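Phosphonopyruvate hydrolase (Variovorax sp., PDB 2HJP) hydrolyses phosphonopyruvate to pyruvate and phosphate, breaking its carbon-phosphorus bond with the aid of a divalent metal ion such as magnesium, cobalt or manganese. Local coordinates at residues A[43-48]-A[237-242]; A[149-154]-A[179-184]. All coordinates share one frame; numbering follows the deposited sequence.

Contact 1 (A[43-48]-A[237-242]); sequences GFELSA and HAIRAA. With PPR (phosphonopyruvate), chain G.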
loop_
_atom_site.group_PDB
_atom_site.type_symbol
_atom_site.label_atom_id
_atom_site.label_comp_id
_atom_site.label_asym_id
_atom_site.label_seq_id
_atom_site.Cartn_x
_atom_site.Cartn_y
_atom_site.Cartn_z
ATOM N N GLY A 43 11.271 -12.488 7.301
ATOM C CA GLY A 43 9.876 -12.769 6.922
ATOM C C GLY A 43 9.120 -13.414 8.106
ATOM O O GLY A 43 7.932 -13.232 8.277
ATOM N N PHE A 44 9.829 -14.154 8.961
ATOM C CA PHE A 44 9.203 -14.804 10.090
ATOM C C PHE A 44 8.730 -13.703 11.066
ATOM O O PHE A 44 7.564 -13.705 11.564
ATOM C CB PHE A 44 10.240 -15.720 10.805
ATOM C CG PHE A 44 9.681 -16.362 12.064
ATOM C CD1 PHE A 44 8.874 -17.485 11.972
ATOM C CD2 PHE A 44 9.894 -15.778 13.307
ATOM C CE1 PHE A 44 8.267 -18.028 13.143
ATOM C CE2 PHE A 44 9.316 -16.297 14.446
ATOM C CZ PHE A 44 8.485 -17.448 14.350
ATOM N N GLU A 45 9.636 -12.773 11.357
ATOM C CA GLU A 45 9.269 -11.666 12.258
ATOM C C GLU A 45 8.141 -10.798 11.720
ATOM O O GLU A 45 7.224 -10.475 12.465
ATOM C CB GLU A 45 10.434 -10.757 12.556
ATOM C CG GLU A 45 11.430 -11.396 13.557
ATOM C CD GLU A 45 11.824 -10.440 14.662
ATOM O OE1 GLU A 45 11.467 -9.235 14.534
ATOM O OE2 GLU A 45 12.487 -10.880 15.628
ATOM N N LEU A 46 8.183 -10.415 10.436
ATOM C CA LEU A 46 7.111 -9.560 9.963
ATOM C C LEU A 46 5.782 -10.361 9.929
ATOM O O LEU A 46 4.743 -9.848 10.342
ATOM C CB LEU A 46 7.450 -9.019 8.572
ATOM C CG LEU A 46 6.472 -8.024 8.034
ATOM C CD1 LEU A 46 6.380 -6.832 8.946
ATOM C CD2 LEU A 46 6.915 -7.620 6.657
ATOM N N SER A 47 5.789 -11.607 9.459
ATOM C CA SER A 47 4.524 -12.349 9.458
ATOM C C SER A 47 4.064 -12.570 10.916
ATOM O O SER A 47 2.888 -12.522 11.213
ATOM C CB SER A 47 4.659 -13.709 8.689
ATOM O OG SER A 47 5.650 -14.450 9.373
ATOM N N ALA A 48 4.984 -12.826 11.839
ATOM C CA ALA A 48 4.560 -13.041 13.231
ATOM C C ALA A 48 3.895 -11.759 13.748
ATOM O O ALA A 48 2.869 -11.807 14.462
ATOM C CB ALA A 48 5.773 -13.432 14.119
ATOM N N HIS A 237 14.768 -12.824 17.504
ATOM C CA HIS A 237 14.865 -12.474 18.891
ATOM C C HIS A 237 14.156 -11.149 19.231
ATOM O O HIS A 237 13.737 -10.940 20.394
ATOM C CB HIS A 237 16.344 -12.451 19.292
ATOM C CG HIS A 237 17.047 -13.744 19.016
ATOM N ND1 HIS A 237 17.506 -14.082 17.754
ATOM C CD2 HIS A 237 17.168 -14.864 19.781
ATOM C CE1 HIS A 237 17.861 -15.366 17.752
ATOM N NE2 HIS A 237 17.668 -15.860 18.972
ATOM N N ALA A 238 13.977 -10.288 18.247
ATOM C CA ALA A 238 13.255 -9.034 18.556
ATOM C C ALA A 238 11.755 -9.356 18.741
ATOM O O ALA A 238 11.129 -8.921 19.727
ATOM C CB ALA A 238 13.385 -8.038 17.413
ATOM N N ILE A 239 11.173 -10.140 17.841
ATOM C CA ILE A 239 9.714 -10.346 18.033
ATOM C C ILE A 239 9.467 -11.166 19.347
ATOM O O ILE A 239 8.464 -10.983 20.078
ATOM C CB ILE A 239 9.048 -11.049 16.752
ATOM C CG1 ILE A 239 7.523 -10.962 16.839
ATOM C CG2 ILE A 239 9.491 -12.476 16.633
ATOM C CD1 ILE A 239 6.949 -9.570 16.604
ATOM N N ARG A 240 10.418 -12.032 19.657
ATOM C CA ARG A 240 10.284 -12.876 20.826
ATOM C C ARG A 240 10.397 -12.019 22.049
ATOM O O ARG A 240 9.542 -12.125 22.931
ATOM C CB ARG A 240 11.296 -14.050 20.818
ATOM C CG ARG A 240 10.808 -15.187 19.933
ATOM C CD ARG A 240 12.032 -16.077 19.462
ATOM N NE ARG A 240 12.475 -16.969 20.559
ATOM C CZ ARG A 240 13.661 -17.550 20.582
ATOM N NH1 ARG A 240 14.534 -17.344 19.538
ATOM N NH2 ARG A 240 13.982 -18.240 21.664
ATOM N N ALA A 241 11.389 -11.131 22.084
ATOM C CA ALA A 241 11.522 -10.245 23.224
ATOM C C ALA A 241 10.248 -9.356 23.399
ATOM O O ALA A 241 9.780 -9.095 24.537
ATOM C CB ALA A 241 12.790 -9.320 23.074
ATOM N N ALA A 242 9.741 -8.847 22.275
ATOM C CA ALA A 242 8.600 -7.987 22.290
ATOM C C ALA A 242 7.419 -8.722 22.881
ATOM O O ALA A 242 6.742 -8.199 23.770
ATOM C CB ALA A 242 8.233 -7.485 20.870
HETATM C C1 PPR G . 13.352 -15.622 8.868
HETATM O O1 PPR G . 13.824 -15.002 9.908
HETATM O "O2'" PPR G . 12.335 -15.330 8.298
HETATM C C2 PPR G . 14.204 -16.762 8.395
HETATM C C3 PPR G . 14.983 -17.600 9.138
HETATM O O2 PPR G . 14.142 -16.939 7.075
HETATM P P PPR G . 13.905 -18.970 9.780
HETATM O O1P PPR G . 13.426 -19.705 8.497
HETATM O O2P PPR G . 12.764 -18.283 10.579
HETATM O O3P PPR G . 14.804 -19.816 10.552
#
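E45 and I239 mark the nearest approach of two helices that run in roughly the same direction, their CA atoms 5.9 Å apart and the short axes 9.5 Å apart at an angle of 31°. The main link is polar: the backbone N of I239 donates to OE2 of E45 over 2.7 Å, with an N-H...O angle of 165°. The donor arrives from well above the carboxylate plane. CG of E45 sits anti to the carbonyl carbon (chi1 -75°), and a bend further along the chain lays the carboxylate across the gap, past the I239 side chain running the other way. Glutamate suits the place because its acceptor reaches the first turn of helix 237-256, where the helix's own carbonyls do not yet claim the amides; the positive end of the helix would be expected to favour the negative charge. The other oxygen, OE1, is hydrogen-bonded to ND1 of H23, a sodium-site residue, so the buried carboxylate is held at both oxygens.

In the TIM barrel of the PEP mutase/isocitrate lyase superfamily, the helices that follow the second and the eighth strand meet here past the end of strand 17-21, which lies between them in the sheet, beside the substrate pocket. I239 supplies the apolar part: its CG1 lies 4.1 Å from CB of A48, a residue small enough to let the branch in, and its CG2 is 4.4 Å from CE2 of F44. F44 also borders the substrate, its backbone N donating to O2' of phosphonopyruvate at 2.8 Å, while its CB lies 3.6 Å from the phosphonate O2P. Beyond the pair, the F44 side chain packs on D54, the inferred nucleophile, and on Q276 of the second subunit, whose D263 forms a salt bridge with R240.

Contact 2 (A[149-154]-A[179-184]); sequences DFVVIA and GADAIL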
loop_
_atom_site.group_PDB
_atom_site.type_symbol
_atom_site.label_atom_id
_atom_site.label_comp_id
_atom_site.label_asym_id
_atom_site.label_seq_id
_atom_site.Cartn_x
_atom_site.Cartn_y
_atom_site.Cartn_z
ATOM N N ASP A 149 27.709 -4.155 -5.993
ATOM C CA ASP A 149 27.978 -4.382 -4.581
ATOM C C ASP A 149 26.811 -5.009 -3.822
ATOM O O ASP A 149 27.019 -5.546 -2.767
ATOM C CB ASP A 149 28.347 -3.095 -3.857
ATOM C CG ASP A 149 29.664 -2.506 -4.350
ATOM O OD1 ASP A 149 30.523 -3.293 -4.753
ATOM O OD2 ASP A 149 29.818 -1.256 -4.310
ATOM N N PHE A 150 25.597 -4.900 -4.354
ATOM C CA PHE A 150 24.393 -5.475 -3.732
ATOM C C PHE A 150 24.673 -6.986 -3.668
ATOM O O PHE A 150 25.118 -7.550 -4.639
ATOM C CB PHE A 150 23.207 -5.243 -4.653
ATOM C CG PHE A 150 21.920 -5.889 -4.194
ATOM C CD1 PHE A 150 21.028 -5.192 -3.333
ATOM C CD2 PHE A 150 21.523 -7.123 -4.715
ATOM C CE1 PHE A 150 19.751 -5.730 -3.017
ATOM C CE2 PHE A 150 20.256 -7.657 -4.404
ATOM C CZ PHE A 150 19.378 -6.951 -3.556
ATOM N N VAL A 151 24.317 -7.623 -2.563
ATOM C CA VAL A 151 24.645 -9.006 -2.294
ATOM C C VAL A 151 23.540 -10.015 -2.442
ATOM O O VAL A 151 22.481 -9.847 -1.864
ATOM C CB VAL A 151 25.201 -9.069 -0.817
ATOM C CG1 VAL A 151 25.440 -10.471 -0.370
ATOM C CG2 VAL A 151 26.452 -8.214 -0.753
ATOM N N VAL A 152 23.812 -11.095 -3.174
ATOM C CA VAL A 152 22.813 -12.122 -3.334
ATOM C C VAL A 152 23.241 -13.366 -2.568
ATOM O O VAL A 152 24.259 -13.988 -2.876
ATOM C CB VAL A 152 22.656 -12.440 -4.818
ATOM C CG1 VAL A 152 21.733 -13.660 -4.998
ATOM C CG2 VAL A 152 22.195 -11.182 -5.554
ATOM N N ILE A 153 22.428 -13.732 -1.586
ATOM C CA ILE A 153 22.682 -14.849 -0.689
ATOM C C ILE A 153 21.733 -15.967 -0.976
ATOM O O ILE A 153 20.516 -15.781 -0.970
ATOM C CB ILE A 153 22.506 -14.391 0.811
ATOM C CG1 ILE A 153 23.445 -13.189 1.087
ATOM C CG2 ILE A 153 22.856 -15.541 1.831
ATOM C CD1 ILE A 153 23.133 -12.410 2.362
ATOM N N ALA A 154 22.302 -17.151 -1.243
ATOM C CA ALA A 154 21.483 -18.314 -1.514
ATOM C C ALA A 154 21.400 -19.149 -0.237
ATOM O O ALA A 154 22.415 -19.545 0.368
ATOM C CB ALA A 154 22.115 -19.149 -2.627
ATOM N N GLY A 179 26.508 -17.579 -9.212
ATOM C CA GLY A 179 26.600 -16.176 -8.848
ATOM C C GLY A 179 26.308 -15.780 -7.415
ATOM O O GLY A 179 26.498 -14.618 -7.063
ATOM N N ALA A 180 25.902 -16.720 -6.558
ATOM C CA ALA A 180 25.673 -16.318 -5.154
ATOM C C ALA A 180 26.928 -15.725 -4.474
ATOM O O ALA A 180 28.054 -16.221 -4.633
ATOM C CB ALA A 180 25.122 -17.489 -4.354
ATOM N N ASP A 181 26.751 -14.625 -3.722
ATOM C CA ASP A 181 27.887 -13.992 -3.067
ATOM C C ASP A 181 28.144 -14.631 -1.753
ATOM O O ASP A 181 29.200 -14.391 -1.152
ATOM C CB ASP A 181 27.581 -12.495 -2.863
ATOM C CG ASP A 181 27.434 -11.748 -4.209
ATOM O OD1 ASP A 181 28.466 -11.631 -4.890
ATOM O OD2 ASP A 181 26.304 -11.335 -4.596
ATOM N N ALA A 182 27.154 -15.395 -1.280
ATOM C CA ALA A 182 27.301 -16.100 0.010
ATOM C C ALA A 182 26.309 -17.215 0.111
ATOM O O ALA A 182 25.321 -17.212 -0.615
ATOM C CB ALA A 182 27.146 -15.132 1.166
ATOM N N ILE A 183 26.574 -18.187 0.983
ATOM C CA ILE A 183 25.684 -19.306 1.131
ATOM C C ILE A 183 25.203 -19.423 2.588
ATOM O O ILE A 183 26.014 -19.545 3.529
ATOM C CB ILE A 183 26.401 -20.593 0.713
ATOM C CG1 ILE A 183 26.965 -20.435 -0.731
ATOM C CG2 ILE A 183 25.448 -21.736 0.899
ATOM C CD1 ILE A 183 27.229 -21.667 -1.500
ATOM N N LEU A 184 23.894 -19.345 2.768
ATOM C CA LEU A 184 23.335 -19.443 4.096
ATOM C C LEU A 184 22.938 -20.913 4.196
ATOM O O LEU A 184 22.091 -21.361 3.447
ATOM C CB LEU A 184 22.100 -18.532 4.219
ATOM C CG LEU A 184 21.562 -18.382 5.677
ATOM C CD1 LEU A 184 20.555 -17.149 5.764
ATOM C CD2 LEU A 184 20.956 -19.789 6.137
#
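D181 and V152 grip each other twice. The N-H of V152 points almost straight at OD2 of D181 (2.9 Å, 174°), which accepts through its anti lone pair, and V152 O in turn accepts the backbone N of D181 at 2.7 Å. The side chain thus stands in for a backbone carbonyl as acceptor of the V152 N-H. Placing CG of D181 beside its own backbone N (chi1 -65°) turns the carboxylate toward the V152 amide, and CB of the aspartate rests 3.9 Å from CG1 of V151.

Further on, ordinary parallel pairing takes over: A154 N donates to A182 O at 3.1 Å, and L184 N to A154 O at 2.8 Å. This is the strand pairing of a beta-alpha-beta unit, the repeating element of the TIM barrel, in which helix 165-177 links the two strands. The short segments are twisted against each other. A154 and A180 meet through their CB atoms at 3.8 Å, and the small methyl of A154 leaves room for F134 and I138 of helix 131-144 outside the barrel. On the I153 side, CG2 of I153 touches CB of L184 at 3.9 Å.

What positions the carboxylate is a pair of arginines: R145 forms a salt bridge with OD2 and R8, from helix 3-13, with OD1. With an alanine here the carboxylate is gone, which would probably leave the V152 N-H without its acceptor and both arginines without this counter-charge. Two residues before D181, G179 leaves helix 165-177 in a Schellman motif; at its backbone angles (phi 121°) a CB would jam against the preceding carbonyl O, so glycine suits the place.

Contacts 1 and 2 lie on opposite sides of the chain's centre, about 24 Å apart between their centres and about 11 Å between nearest atoms, so they do not touch. What relates them is the barrel and the substrate bound at its mouth. Contact 1 borders the pocket directly: F44 binds phosphonopyruvate, and its side chain is about 5 Å from the magnesium ion. Contact 2 reaches toward the pocket at L184, one shell behind the ligand, its side chain about 7 Å from phosphonopyruvate and about 8 Å from the metal. Its strands nevertheless lead on to R155, still in its strand, and H186, just past the end of its own, both of which bind the same substrate.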